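Local atomic coordinates of DNA endonuclease I-HmuI (Bacillus phage SPO1, PDB entry 1U3E), a protein that probably acts as an intron-homing endonuclease of the HNH family, binding its DNA target and cutting it at a metal-containing active site. Residues D154-G158 with T167-K171; E2-K7 with L58-F63; G146-V152 with H163-F168. All coordinates share one frame; numbering follows the deposited sequence.

Interaction 1 of 3, residues D154-G158 with T167-K171. With nucleotides of chain A.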
loop_
_atom_site.group_PDB
_atom_site.type_symbol
_atom_site.label_atom_id
_atom_site.label_comp_id
_atom_site.label_asym_id
_atom_site.label_seq_id
_atom_site.Cartn_x
_atom_site.Cartn_y
_atom_site.Cartn_z
ATOM N N ASP D 154 -8.527 -31.868 2.137
ATOM C CA ASP D 154 -9.436 -32.470 1.165
ATOM C C ASP D 154 -10.782 -32.729 1.814
ATOM O O ASP D 154 -11.838 -32.484 1.231
ATOM C CB ASP D 154 -8.871 -33.788 0.625
ATOM C CG ASP D 154 -7.595 -33.597 -0.158
ATOM O OD1 ASP D 154 -7.374 -32.476 -0.650
ATOM O OD2 ASP D 154 -6.822 -34.565 -0.291
ATOM N N VAL D 155 -10.736 -33.231 3.035
ATOM C CA VAL D 155 -11.961 -33.509 3.741
ATOM C C VAL D 155 -12.687 -32.217 4.035
ATOM O O VAL D 155 -13.916 -32.146 3.867
ATOM C CB VAL D 155 -11.695 -34.228 5.061
ATOM C CG1 VAL D 155 -12.977 -34.551 5.815
ATOM C CG2 VAL D 155 -10.884 -35.487 4.815
ATOM N N LEU D 156 -11.960 -31.190 4.454
ATOM C CA LEU D 156 -12.579 -29.906 4.757
ATOM C C LEU D 156 -13.310 -29.316 3.545
ATOM O O LEU D 156 -14.363 -28.704 3.696
ATOM C CB LEU D 156 -11.520 -28.915 5.260
ATOM C CG LEU D 156 -10.903 -29.026 6.663
ATOM C CD1 LEU D 156 -9.626 -28.195 6.734
ATOM C CD2 LEU D 156 -11.894 -28.557 7.707
ATOM N N LYS D 157 -12.758 -29.506 2.347
ATOM C CA LYS D 157 -13.357 -28.972 1.117
ATOM C C LYS D 157 -14.429 -29.865 0.507
ATOM O O LYS D 157 -15.145 -29.446 -0.402
ATOM C CB LYS D 157 -12.285 -28.719 0.054
ATOM C CG LYS D 157 -11.237 -27.696 0.432
ATOM C CD LYS D 157 -11.836 -26.325 0.671
ATOM C CE LYS D 157 -10.750 -25.312 0.981
ATOM N NZ LYS D 157 -11.179 -23.930 0.631
ATOM N N GLY D 158 -14.531 -31.096 0.991
ATOM C CA GLY D 158 -15.535 -32.009 0.485
ATOM C C GLY D 158 -14.993 -32.850 -0.682
ATOM O O GLY D 158 -15.756 -33.446 -1.436
ATOM N N THR D 167 -12.895 -37.040 10.460
ATOM C CA THR D 167 -13.519 -36.214 9.453
ATOM C C THR D 167 -13.308 -34.792 9.946
ATOM O O THR D 167 -13.019 -34.597 11.125
ATOM C CB THR D 167 -15.005 -36.536 9.235
ATOM O OG1 THR D 167 -15.410 -36.141 7.918
ATOM C CG2 THR D 167 -15.851 -35.806 10.255
ATOM N N PHE D 168 -13.440 -33.801 9.082
ATOM C CA PHE D 168 -13.188 -32.441 9.494
ATOM C C PHE D 168 -14.188 -31.456 8.943
ATOM O O PHE D 168 -14.748 -31.679 7.871
ATOM C CB PHE D 168 -11.752 -32.069 9.134
ATOM C CG PHE D 168 -10.774 -33.163 9.477
ATOM C CD1 PHE D 168 -10.608 -34.241 8.609
ATOM C CD2 PHE D 168 -10.058 -33.153 10.674
ATOM C CE1 PHE D 168 -9.742 -35.273 8.939
ATOM C CE2 PHE D 168 -9.195 -34.171 11.012
ATOM C CZ PHE D 168 -9.035 -35.251 10.142
ATOM N N ARG D 169 -14.408 -30.368 9.675
ATOM C CA ARG D 169 -15.338 -29.325 9.277
ATOM C C ARG D 169 -14.828 -28.029 9.878
ATOM O O ARG D 169 -14.345 -28.025 11.003
ATOM C CB ARG D 169 -16.745 -29.632 9.758
ATOM C CG ARG D 169 -17.282 -30.988 9.363
ATOM C CD ARG D 169 -17.400 -31.104 7.848
ATOM N NE ARG D 169 -16.744 -32.315 7.351
ATOM C CZ ARG D 169 -17.372 -33.446 7.044
ATOM N NH1 ARG D 169 -18.676 -33.524 7.175
ATOM N NH2 ARG D 169 -16.696 -34.506 6.617
ATOM N N TYR D 170 -14.931 -26.929 9.142
ATOM C CA TYR D 170 -14.454 -25.639 9.644
ATOM C C TYR D 170 -15.282 -25.090 10.790
ATOM O O TYR D 170 -16.477 -25.346 10.886
ATOM C CB TYR D 170 -14.459 -24.586 8.541
ATOM C CG TYR D 170 -13.676 -24.949 7.317
ATOM C CD1 TYR D 170 -14.286 -25.570 6.234
ATOM C CD2 TYR D 170 -12.328 -24.621 7.219
ATOM C CE1 TYR D 170 -13.576 -25.843 5.080
ATOM C CE2 TYR D 170 -11.605 -24.888 6.078
ATOM C CZ TYR D 170 -12.230 -25.492 5.007
ATOM O OH TYR D 170 -11.511 -25.694 3.848
ATOM N N LYS D 171 -14.644 -24.323 11.657
ATOM C CA LYS D 171 -15.355 -23.720 12.753
ATOM C C LYS D 171 -15.804 -22.379 12.201
ATOM O O LYS D 171 -14.984 -21.505 11.960
ATOM C CB LYS D 171 -14.422 -23.502 13.937
ATOM C CG LYS D 171 -15.130 -23.451 15.284
ATOM C CD LYS D 171 -16.316 -22.492 15.280
ATOM C CE LYS D 171 -17.148 -22.610 16.552
ATOM N NZ LYS D 171 -16.372 -22.267 17.784
ATOM P P DT A 24 -8.097 -24.099 3.274
ATOM O OP1 DT A 24 -9.279 -23.222 3.131
ATOM O OP2 DT A 24 -8.123 -25.232 4.226
ATOM O "O5'" DT A 24 -7.753 -24.674 1.846
ATOM C "C5'" DT A 24 -6.415 -24.724 1.435
ATOM C "C4'" DT A 24 -6.340 -24.632 -0.060
ATOM O "O4'" DT A 24 -4.933 -24.712 -0.367
ATOM C "C3'" DT A 24 -6.982 -25.851 -0.711
ATOM O "O3'" DT A 24 -7.582 -25.563 -1.982
ATOM C "C2'" DT A 24 -5.840 -26.845 -0.773
ATOM C "C1'" DT A 24 -4.624 -25.957 -0.958
ATOM N N1 DT A 24 -3.407 -26.482 -0.314
ATOM C C2 DT A 24 -2.298 -26.631 -1.103
ATOM O O2 DT A 24 -2.265 -26.292 -2.276
ATOM N N3 DT A 24 -1.220 -27.194 -0.473
ATOM C C4 DT A 24 -1.138 -27.604 0.844
ATOM O O4 DT A 24 -0.091 -28.101 1.269
ATOM C C5 DT A 24 -2.333 -27.397 1.623
ATOM C C7 DT A 24 -2.341 -27.811 3.059
ATOM C C6 DT A 24 -3.393 -26.842 1.016
ATOM P P DC A 26 -6.417 -28.688 -8.960
ATOM O OP1 DC A 26 -6.503 -27.772 -10.118
ATOM O OP2 DC A 26 -7.642 -29.370 -8.465
ATOM O "O5'" DC A 26 -5.322 -29.794 -9.278
ATOM C "C5'" DC A 26 -4.271 -30.005 -8.349
ATOM C "C4'" DC A 26 -3.552 -31.295 -8.636
ATOM O "O4'" DC A 26 -3.069 -31.789 -7.371
ATOM C "C3'" DC A 26 -4.481 -32.384 -9.167
ATOM O "O3'" DC A 26 -3.635 -33.389 -9.739
ATOM C "C2'" DC A 26 -5.046 -32.965 -7.887
ATOM C "C1'" DC A 26 -3.822 -32.924 -6.996
ATOM N N1 DC A 26 -4.030 -32.883 -5.549
ATOM C C2 DC A 26 -2.945 -33.167 -4.742
ATOM O O2 DC A 26 -1.848 -33.379 -5.287
ATOM N N3 DC A 26 -3.106 -33.203 -3.396
ATOM C C4 DC A 26 -4.304 -32.953 -2.863
ATOM N N4 DC A 26 -4.423 -33.015 -1.535
ATOM C C5 DC A 26 -5.431 -32.631 -3.671
ATOM C C6 DC A 26 -5.251 -32.602 -5.000
#

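Interaction 2 of 3, residues E2-K7 with L58-F63. With EDO (1,2-ethanediol), chain P.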
loop_
_atom_site.group_PDB
_atom_site.type_symbol
_atom_site.label_atom_id
_atom_site.label_comp_id
_atom_site.label_asym_id
_atom_site.label_seq_id
_atom_site.Cartn_x
_atom_site.Cartn_y
_atom_site.Cartn_z
ATOM N N GLU D 2 12.782 29.331 -10.598
ATOM C CA GLU D 2 11.929 29.296 -11.775
ATOM C C GLU D 2 10.441 29.090 -11.511
ATOM O O GLU D 2 10.049 28.254 -10.688
ATOM C CB GLU D 2 12.411 28.204 -12.727
ATOM C CG GLU D 2 13.772 28.464 -13.336
ATOM C CD GLU D 2 13.822 29.777 -14.093
ATOM O OE1 GLU D 2 12.804 30.135 -14.729
ATOM O OE2 GLU D 2 14.881 30.442 -14.060
ATOM N N TRP D 3 9.625 29.860 -12.233
ATOM C CA TRP D 3 8.171 29.777 -12.135
ATOM C C TRP D 3 7.538 29.403 -13.475
ATOM O O TRP D 3 7.954 29.883 -14.536
ATOM C CB TRP D 3 7.564 31.106 -11.698
ATOM C CG TRP D 3 7.771 31.493 -10.265
ATOM C CD1 TRP D 3 8.718 32.338 -9.778
ATOM C CD2 TRP D 3 6.961 31.111 -9.146
ATOM N NE1 TRP D 3 8.543 32.518 -8.431
ATOM C CE2 TRP D 3 7.472 31.774 -8.018
ATOM C CE3 TRP D 3 5.851 30.275 -8.993
ATOM C CZ2 TRP D 3 6.915 31.629 -6.748
ATOM C CZ3 TRP D 3 5.299 30.132 -7.732
ATOM C CH2 TRP D 3 5.834 30.806 -6.624
ATOM N N LYS D 4 6.525 28.547 -13.418
ATOM C CA LYS D 4 5.805 28.126 -14.607
ATOM C C LYS D 4 4.326 28.148 -14.280
ATOM O O LYS D 4 3.942 28.029 -13.126
ATOM C CB LYS D 4 6.229 26.716 -15.016
ATOM C CG LYS D 4 7.270 26.675 -16.126
ATOM C CD LYS D 4 7.515 25.263 -16.589
ATOM C CE LYS D 4 8.467 25.241 -17.755
ATOM N NZ LYS D 4 8.754 23.860 -18.233
ATOM N N ASP D 5 3.491 28.322 -15.290
ATOM C CA ASP D 5 2.057 28.336 -15.058
ATOM C C ASP D 5 1.510 26.921 -14.952
ATOM O O ASP D 5 1.737 26.094 -15.837
ATOM C CB ASP D 5 1.349 29.065 -16.189
ATOM C CG ASP D 5 1.491 30.551 -16.079
ATOM O OD1 ASP D 5 0.910 31.114 -15.127
ATOM O OD2 ASP D 5 2.184 31.150 -16.929
ATOM N N ILE D 6 0.782 26.648 -13.874
ATOM C CA ILE D 6 0.216 25.325 -13.676
ATOM C C ILE D 6 -0.722 24.972 -14.820
ATOM O O ILE D 6 -1.785 25.564 -14.987
ATOM C CB ILE D 6 -0.524 25.230 -12.320
ATOM C CG1 ILE D 6 0.466 25.514 -11.186
ATOM C CG2 ILE D 6 -1.140 23.839 -12.142
ATOM C CD1 ILE D 6 -0.091 25.314 -9.809
ATOM N N LYS D 7 -0.306 24.003 -15.622
ATOM C CA LYS D 7 -1.099 23.572 -16.759
ATOM C C LYS D 7 -2.514 23.254 -16.319
ATOM O O LYS D 7 -2.722 22.577 -15.312
ATOM C CB LYS D 7 -0.467 22.337 -17.410
ATOM C CG LYS D 7 0.897 22.606 -18.055
ATOM C CD LYS D 7 1.566 21.315 -18.519
ATOM C CE LYS D 7 3.015 21.558 -18.908
ATOM N NZ LYS D 7 3.774 20.277 -19.032
ATOM N N LEU D 58 3.282 18.368 -8.938
ATOM C CA LEU D 58 3.198 19.611 -9.685
ATOM C C LEU D 58 4.588 20.081 -10.106
ATOM O O LEU D 58 4.781 20.550 -11.232
ATOM C CB LEU D 58 2.497 20.695 -8.860
ATOM C CG LEU D 58 1.033 20.442 -8.486
ATOM C CD1 LEU D 58 0.555 21.546 -7.588
ATOM C CD2 LEU D 58 0.167 20.383 -9.716
ATOM N N VAL D 59 5.561 19.952 -9.213
ATOM C CA VAL D 59 6.909 20.379 -9.547
ATOM C C VAL D 59 7.425 19.473 -10.651
ATOM O O VAL D 59 7.790 19.932 -11.734
ATOM C CB VAL D 59 7.846 20.305 -8.317
ATOM C CG1 VAL D 59 9.242 20.750 -8.694
ATOM C CG2 VAL D 59 7.313 21.194 -7.203
ATOM N N ALA D 60 7.428 18.178 -10.371
ATOM C CA ALA D 60 7.882 17.192 -11.330
ATOM C C ALA D 60 7.209 17.366 -12.699
ATOM O O ALA D 60 7.875 17.344 -13.735
ATOM C CB ALA D 60 7.615 15.805 -10.794
ATOM N N ILE D 61 5.894 17.543 -12.711
ATOM C CA ILE D 61 5.188 17.698 -13.971
ATOM C C ILE D 61 5.666 18.897 -14.758
ATOM O O ILE D 61 5.700 18.870 -15.984
ATOM C CB ILE D 61 3.661 17.831 -13.758
ATOM C CG1 ILE D 61 3.058 16.453 -13.476
ATOM C CG2 ILE D 61 3.001 18.435 -14.997
ATOM C CD1 ILE D 61 1.598 16.481 -13.116
ATOM N N HIS D 62 6.055 19.954 -14.065
ATOM C CA HIS D 62 6.474 21.138 -14.781
ATOM C C HIS D 62 7.975 21.320 -14.992
ATOM O O HIS D 62 8.392 21.910 -15.991
ATOM C CB HIS D 62 5.858 22.370 -14.113
ATOM C CG HIS D 62 4.358 22.403 -14.176
ATOM N ND1 HIS D 62 3.558 21.679 -13.317
ATOM C CD2 HIS D 62 3.516 23.031 -15.033
ATOM C CE1 HIS D 62 2.292 21.860 -13.643
ATOM N NE2 HIS D 62 2.238 22.675 -14.682
ATOM N N PHE D 63 8.788 20.792 -14.087
ATOM C CA PHE D 63 10.232 20.958 -14.224
ATOM C C PHE D 63 11.053 19.676 -14.330
ATOM O O PHE D 63 12.251 19.706 -14.089
ATOM C CB PHE D 63 10.785 21.781 -13.054
ATOM C CG PHE D 63 10.001 23.025 -12.755
ATOM C CD1 PHE D 63 9.019 23.023 -11.778
ATOM C CD2 PHE D 63 10.243 24.197 -13.447
ATOM C CE1 PHE D 63 8.293 24.167 -11.491
ATOM C CE2 PHE D 63 9.519 25.351 -13.168
ATOM C CZ PHE D 63 8.544 25.334 -12.188
HETATM C C1 EDO P . 8.999 19.070 -19.073
HETATM O O1 EDO P . 9.240 19.609 -17.754
HETATM C C2 EDO P . 8.393 20.178 -19.988
HETATM O O2 EDO P . 7.125 20.653 -19.419
#

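Interaction 3 of 3, residues G146-V152 with H163-F168. With nucleotides of chain B.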
loop_
_atom_site.group_PDB
_atom_site.type_symbol
_atom_site.label_atom_id
_atom_site.label_comp_id
_atom_site.label_asym_id
_atom_site.label_seq_id
_atom_site.Cartn_x
_atom_site.Cartn_y
_atom_site.Cartn_z
ATOM N N GLY D 146 -1.360 -36.627 14.476
ATOM C CA GLY D 146 -0.676 -37.421 13.474
ATOM C C GLY D 146 -1.475 -37.619 12.199
ATOM O O GLY D 146 -1.786 -38.749 11.813
ATOM N N LEU D 147 -1.784 -36.507 11.539
ATOM C CA LEU D 147 -2.553 -36.507 10.306
ATOM C C LEU D 147 -1.748 -35.785 9.234
ATOM O O LEU D 147 -0.764 -35.118 9.547
ATOM C CB LEU D 147 -3.886 -35.792 10.546
ATOM C CG LEU D 147 -4.680 -36.422 11.698
ATOM C CD1 LEU D 147 -5.725 -35.462 12.228
ATOM C CD2 LEU D 147 -5.307 -37.721 11.220
ATOM N N THR D 148 -2.159 -35.933 7.976
ATOM C CA THR D 148 -1.484 -35.282 6.858
ATOM C C THR D 148 -2.310 -34.093 6.421
ATOM O O THR D 148 -3.512 -34.212 6.202
ATOM C CB THR D 148 -1.298 -36.243 5.668
ATOM O OG1 THR D 148 -0.140 -37.049 5.898
ATOM C CG2 THR D 148 -1.123 -35.474 4.357
ATOM N N ARG D 149 -1.652 -32.945 6.287
ATOM C CA ARG D 149 -2.337 -31.725 5.906
ATOM C C ARG D 149 -3.086 -31.813 4.580
ATOM O O ARG D 149 -4.263 -31.460 4.509
ATOM C CB ARG D 149 -1.354 -30.557 5.901
ATOM C CG ARG D 149 -0.707 -30.334 7.246
ATOM C CD ARG D 149 -0.159 -28.935 7.400
ATOM N NE ARG D 149 0.876 -28.624 6.423
ATOM C CZ ARG D 149 1.331 -27.395 6.201
ATOM N NH1 ARG D 149 0.843 -26.374 6.892
ATOM N NH2 ARG D 149 2.254 -27.179 5.273
ATOM N N GLY D 150 -2.430 -32.287 3.531
ATOM C CA GLY D 150 -3.122 -32.390 2.260
ATOM C C GLY D 150 -4.464 -33.079 2.441
ATOM O O GLY D 150 -5.498 -32.593 1.994
ATOM N N LYS D 151 -4.439 -34.221 3.114
ATOM C CA LYS D 151 -5.646 -34.988 3.374
ATOM C C LYS D 151 -6.706 -34.213 4.156
ATOM O O LYS D 151 -7.830 -34.027 3.676
ATOM C CB LYS D 151 -5.287 -36.262 4.134
ATOM C CG LYS D 151 -5.197 -37.499 3.272
ATOM C CD LYS D 151 -4.333 -37.297 2.049
ATOM C CE LYS D 151 -5.153 -37.017 0.807
ATOM N NZ LYS D 151 -4.272 -37.098 -0.391
ATOM N N VAL D 152 -6.351 -33.773 5.362
ATOM C CA VAL D 152 -7.280 -33.034 6.210
ATOM C C VAL D 152 -7.994 -31.946 5.432
ATOM O O VAL D 152 -9.187 -31.730 5.609
ATOM C CB VAL D 152 -6.560 -32.382 7.393
ATOM C CG1 VAL D 152 -7.537 -31.572 8.209
ATOM C CG2 VAL D 152 -5.927 -33.440 8.259
ATOM N N HIS D 163 -10.557 -39.159 6.674
ATOM C CA HIS D 163 -9.140 -39.447 6.660
ATOM C C HIS D 163 -8.687 -40.028 7.976
ATOM O O HIS D 163 -8.906 -39.434 9.030
ATOM C CB HIS D 163 -8.392 -38.164 6.293
ATOM C CG HIS D 163 -6.888 -38.203 6.605
ATOM N ND1 HIS D 163 -6.053 -39.211 6.179
ATOM C CD2 HIS D 163 -6.112 -37.345 7.309
ATOM C CE1 HIS D 163 -4.826 -38.971 6.608
ATOM N NE2 HIS D 163 -4.834 -37.844 7.296
ATOM N N LYS D 164 -8.034 -41.183 7.906
ATOM C CA LYS D 164 -7.566 -41.875 9.095
ATOM C C LYS D 164 -8.672 -41.994 10.137
ATOM O O LYS D 164 -8.428 -41.863 11.337
ATOM C CB LYS D 164 -6.346 -41.169 9.689
ATOM C CG LYS D 164 -5.052 -41.436 8.940
ATOM C CD LYS D 164 -3.888 -40.729 9.607
ATOM C CE LYS D 164 -2.596 -40.919 8.839
ATOM N NZ LYS D 164 -1.563 -39.922 9.230
ATOM N N GLY D 165 -9.891 -42.241 9.665
ATOM C CA GLY D 165 -11.013 -42.450 10.562
ATOM C C GLY D 165 -11.703 -41.159 11.033
ATOM O O GLY D 165 -12.871 -41.197 11.435
ATOM N N TYR D 166 -10.991 -40.040 10.995
ATOM C CA TYR D 166 -11.590 -38.789 11.417
ATOM C C TYR D 166 -12.218 -38.117 10.206
ATOM O O TYR D 166 -12.071 -38.593 9.087
ATOM C CB TYR D 166 -10.557 -37.835 12.037
ATOM C CG TYR D 166 -9.608 -38.398 13.059
ATOM C CD1 TYR D 166 -8.532 -39.206 12.697
ATOM C CD2 TYR D 166 -9.743 -38.090 14.402
ATOM C CE1 TYR D 166 -7.614 -39.652 13.641
ATOM C CE2 TYR D 166 -8.824 -38.538 15.360
ATOM C CZ TYR D 166 -7.763 -39.299 14.968
ATOM O OH TYR D 166 -6.829 -39.721 15.883
ATOM N N THR D 167 -12.895 -37.040 10.460
ATOM C CA THR D 167 -13.519 -36.214 9.453
ATOM C C THR D 167 -13.308 -34.792 9.946
ATOM O O THR D 167 -13.019 -34.597 11.125
ATOM C CB THR D 167 -15.005 -36.536 9.235
ATOM O OG1 THR D 167 -15.410 -36.141 7.918
ATOM C CG2 THR D 167 -15.851 -35.806 10.255
ATOM N N PHE D 168 -13.440 -33.801 9.082
ATOM C CA PHE D 168 -13.188 -32.441 9.494
ATOM C C PHE D 168 -14.188 -31.456 8.943
ATOM O O PHE D 168 -14.748 -31.679 7.871
ATOM C CB PHE D 168 -11.752 -32.069 9.134
ATOM C CG PHE D 168 -10.774 -33.163 9.477
ATOM C CD1 PHE D 168 -10.608 -34.241 8.609
ATOM C CD2 PHE D 168 -10.058 -33.153 10.674
ATOM C CE1 PHE D 168 -9.742 -35.273 8.939
ATOM C CE2 PHE D 168 -9.195 -34.171 11.012
ATOM C CZ PHE D 168 -9.035 -35.251 10.142
ATOM P P DG B 9 -0.447 -40.870 5.862
ATOM O OP1 DG B 9 0.046 -41.310 7.186
ATOM O OP2 DG B 9 -1.394 -39.733 5.769
ATOM O "O5'" DG B 9 0.810 -40.516 4.971
ATOM C "C5'" DG B 9 0.660 -40.526 3.574
ATOM C "C4'" DG B 9 1.998 -40.527 2.885
ATOM O "O4'" DG B 9 1.690 -40.475 1.480
ATOM C "C3'" DG B 9 2.878 -39.316 3.156
ATOM O "O3'" DG B 9 4.263 -39.656 2.967
ATOM C "C2'" DG B 9 2.371 -38.315 2.137
ATOM C "C1'" DG B 9 1.932 -39.179 0.961
ATOM N N9 DG B 9 0.672 -38.721 0.391
ATOM C C8 DG B 9 -0.522 -38.594 1.055
ATOM N N7 DG B 9 -1.486 -38.155 0.297
ATOM C C5 DG B 9 -0.893 -37.982 -0.945
ATOM C C6 DG B 9 -1.444 -37.518 -2.164
ATOM O O6 DG B 9 -2.604 -37.147 -2.399
ATOM N N1 DG B 9 -0.492 -37.499 -3.177
ATOM C C2 DG B 9 0.819 -37.868 -3.037
ATOM N N2 DG B 9 1.573 -37.766 -4.144
ATOM N N3 DG B 9 1.349 -38.299 -1.903
ATOM C C4 DG B 9 0.439 -38.330 -0.906
ATOM P P DG B 8 -6.426 -43.769 5.455
ATOM O OP1 DG B 8 -6.221 -44.482 6.725
ATOM O OP2 DG B 8 -7.342 -42.611 5.408
ATOM O "O5'" DG B 8 -5.008 -43.314 4.909
ATOM C "C5'" DG B 8 -4.013 -44.296 4.671
ATOM C "C4'" DG B 8 -2.707 -43.669 4.249
ATOM O "O4'" DG B 8 -2.735 -43.369 2.829
ATOM C "C3'" DG B 8 -2.461 -42.328 4.942
ATOM O "O3'" DG B 8 -1.045 -42.134 5.063
ATOM C "C2'" DG B 8 -3.081 -41.343 3.967
ATOM C "C1'" DG B 8 -2.685 -41.976 2.647
ATOM N N9 DG B 8 -3.405 -41.598 1.434
ATOM C C8 DG B 8 -4.715 -41.212 1.330
ATOM N N7 DG B 8 -5.035 -40.802 0.132
ATOM C C5 DG B 8 -3.870 -40.951 -0.607
ATOM C C6 DG B 8 -3.601 -40.647 -1.972
ATOM O O6 DG B 8 -4.363 -40.175 -2.823
ATOM N N1 DG B 8 -2.294 -40.947 -2.314
ATOM C C2 DG B 8 -1.362 -41.479 -1.466
ATOM N N2 DG B 8 -0.153 -41.709 -2.007
ATOM N N3 DG B 8 -1.594 -41.765 -0.188
ATOM C C4 DG B 8 -2.862 -41.471 0.171
ATOM P P DG B 10 5.415 -38.543 3.200
ATOM O OP1 DG B 10 6.730 -39.188 2.946
ATOM O OP2 DG B 10 5.174 -37.882 4.508
ATOM O "O5'" DG B 10 5.174 -37.504 2.013
ATOM C "C5'" DG B 10 5.413 -37.908 0.671
ATOM C "C4'" DG B 10 5.367 -36.730 -0.272
ATOM O "O4'" DG B 10 4.001 -36.375 -0.584
ATOM C "C3'" DG B 10 5.968 -35.480 0.362
ATOM O "O3'" DG B 10 6.431 -34.638 -0.692
ATOM C "C2'" DG B 10 4.766 -34.846 1.038
ATOM C "C1'" DG B 10 3.716 -35.115 -0.017
ATOM N N9 DG B 10 2.295 -35.038 0.300
ATOM C C8 DG B 10 1.679 -35.145 1.522
ATOM N N7 DG B 10 0.384 -34.971 1.460
ATOM C C5 DG B 10 0.134 -34.747 0.112
ATOM C C6 DG B 10 -1.086 -34.488 -0.571
ATOM O O6 DG B 10 -2.232 -34.408 -0.101
ATOM N N1 DG B 10 -0.878 -34.316 -1.939
ATOM C C2 DG B 10 0.345 -34.389 -2.570
ATOM N N2 DG B 10 0.354 -34.198 -3.900
ATOM N N3 DG B 10 1.481 -34.631 -1.945
ATOM C C4 DG B 10 1.303 -34.797 -0.616
#

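Interaction 1 of 3, residues D154-G158 with T167-K171
Leu156 packs against Tyr170 in an apolar helix-on-strand contact of the C-terminal DNA-binding domain, where the last turn of helix 149-157 lies on the edge strand 167-170. It illustrates how a DNA-reading helix can be seated on a small sheet by a few side chains. Methyl CD2 of Leu156 stands over the middle of the Tyr170 ring, 3.8 Å from the centroid and only 3° off the normal, a clear CH-pi contact. CB of the same leucine reaches the far end of the ring, 3.5 Å from Tyr170 CZ, and the CD2 methyl also packs against Phe168 CB. The preceding residue, Val155, turns its CG1 methyl, anti to the backbone N (chi1 -179°), to the edge of the Phe168 ring, in its plane and 3.7 Å from Phe168 CD1.

Lys157, Tyr170 and Asp154 turn polar ends to the DNA. Lys157, bent at chi2, runs past the phenol oxygen of Tyr170, and its NZ makes a weak hydrogen bond to OP1 of DT24 of chain A; Tyr170 OH makes another weak one to OP2. Asp154 accepts from the exocyclic N4 of DC26 of chain A, nearly straight to OD1 at 3.1 Å (166°). Gly158, at positive phi, ends the helix in a Schellman motif.

Beside the strand, in the same sheet, runs its antiparallel neighbour 123-126: Phe168 rests on Val125, Leu156 reaches Ile123, and Arg169 pairs through its backbone with Ile124, so the helix end covers this part of the three-stranded sheet.

Interaction 2 of 3, residues E2-K7 with L58-F63
His62 receives the backbone of Lys7 where the N-terminal strand 3-5, at the edge of an antiparallel four-stranded sheet, crosses helix 55-63 of the HNH region. The axes of strand 3-5 and helix segment 58-63 are perpendicular and 9.5 Å apart at closest approach, a gap bridged mainly by side chains.

Two hydrogen bonds span it. Lys7 N points at His62 NE2 close to the imidazole plane, at 3.0 Å and 168°. The other ring nitrogen is also engaged: His62 ND1 donates to Leu58 O one turn back, which fixes the rotation of the ring and implies that ND1 carries the proton while NE2 accepts. The second bond ties Lys4 NZ to His62 O, reached by a lysine chain extended beyond CG.

Apolar packing adds to these bonds. The aliphatic part of Lys4 runs alongside the Phe63 ring in the opposite sense, with Lys4 CB 3.9 Å from Phe63 CZ, and Glu2 CB lies by Phe63 CE2. Ile6 CG2 makes a looser contact with Leu58 CD2, and Ile6 continues onto Tyr13 and Val15 of the adjoining strand and Leu44 of strand 41-46.

A 1,2-ethanediol, probably from the crystallisation liquor, makes weak hydrogen bonds to His62 and Lys7: its O1 lies 3.0 Å from His62 O, and its O2 lies 3.4 Å from Lys7 NZ.

Interaction 3 of 3, residues G146-V152 with H163-F168
The His163 ring packs with one face against Lys151 where the start of helix 149-157 meets the beta turn that leads into strand 167-170. Helices 138-145 and 149-157 probably form the helix-turn-helix of this domain, with 149-157 the one whose side chains meet the bases. CG of His163 is anti to the backbone N (chi1 164°), which turns the imidazole toward the helix: Lys151 CB sits over the ring centre, 3.4 Å from the centroid, in a CH-pi contact. Lys164 CB packs on the opposite face, offset toward the rim. At the ring edge, Thr148 N donates a weak but straight hydrogen bond to His163 NE2 (3.4 Å, 178°).

From this seat Lys151 bends away at chi2 and chi3, carrying its ammonium to the base edges, where NZ bonds N7 of DG9 of chain B at 3.1 Å and, weakly, O6 of DG10 of chain B. Lys164 instead stays extended beyond CG. Its NZ is shared between Gly146 O at 2.8 Å, approached from a position tilted out of the carbonyl plane, and OP1 of DG9 of chain B, so that the lysine links the loop before the helix to the DNA backbone. Thr148 OG1 takes the other oxygen, OP2, of the same phosphate, and Lys164 N reaches OP2 of DG8 of chain B.

Leu147 splits its methyls: CD2 packs against Lys164 CD and Tyr166 CD1, while CD1 approaches Phe168 CE2 at 3.9 Å. Val152 CG1 lies over a face of the Phe168 ring, 14° off its normal.

The type I' turn from His163 to Tyr166 has Lys164 and Gly165 at positive phi, as such a turn requires. Helix 138-145 touches Val152 through Thr138 and Cys142, and Val125 of strand 123-126 touches Tyr166, so the contact joins helix 149-157, with helix 138-145 at its side, to the three-stranded sheet.

How the interactions relate
From the N terminus, interaction 2 comes first: it closes a long loop of 50 residues, rich in strand, by bringing the first strand back to helix 55-63. The chain then passes through the rest of the HNH region and helices 93-103 and 109-118 before reaching the C-terminal DNA-binding domain, about 60 Å away between the centres of interactions 1 and 2. There the other two contacts cross: interaction 1 opens inside the loop that interaction 3 closes, and ends beyond it. They share Thr167 and Phe168 and touch through Val155 and His163, together fastening helix 149-157 along its length to strand 167-170 and the turn before it.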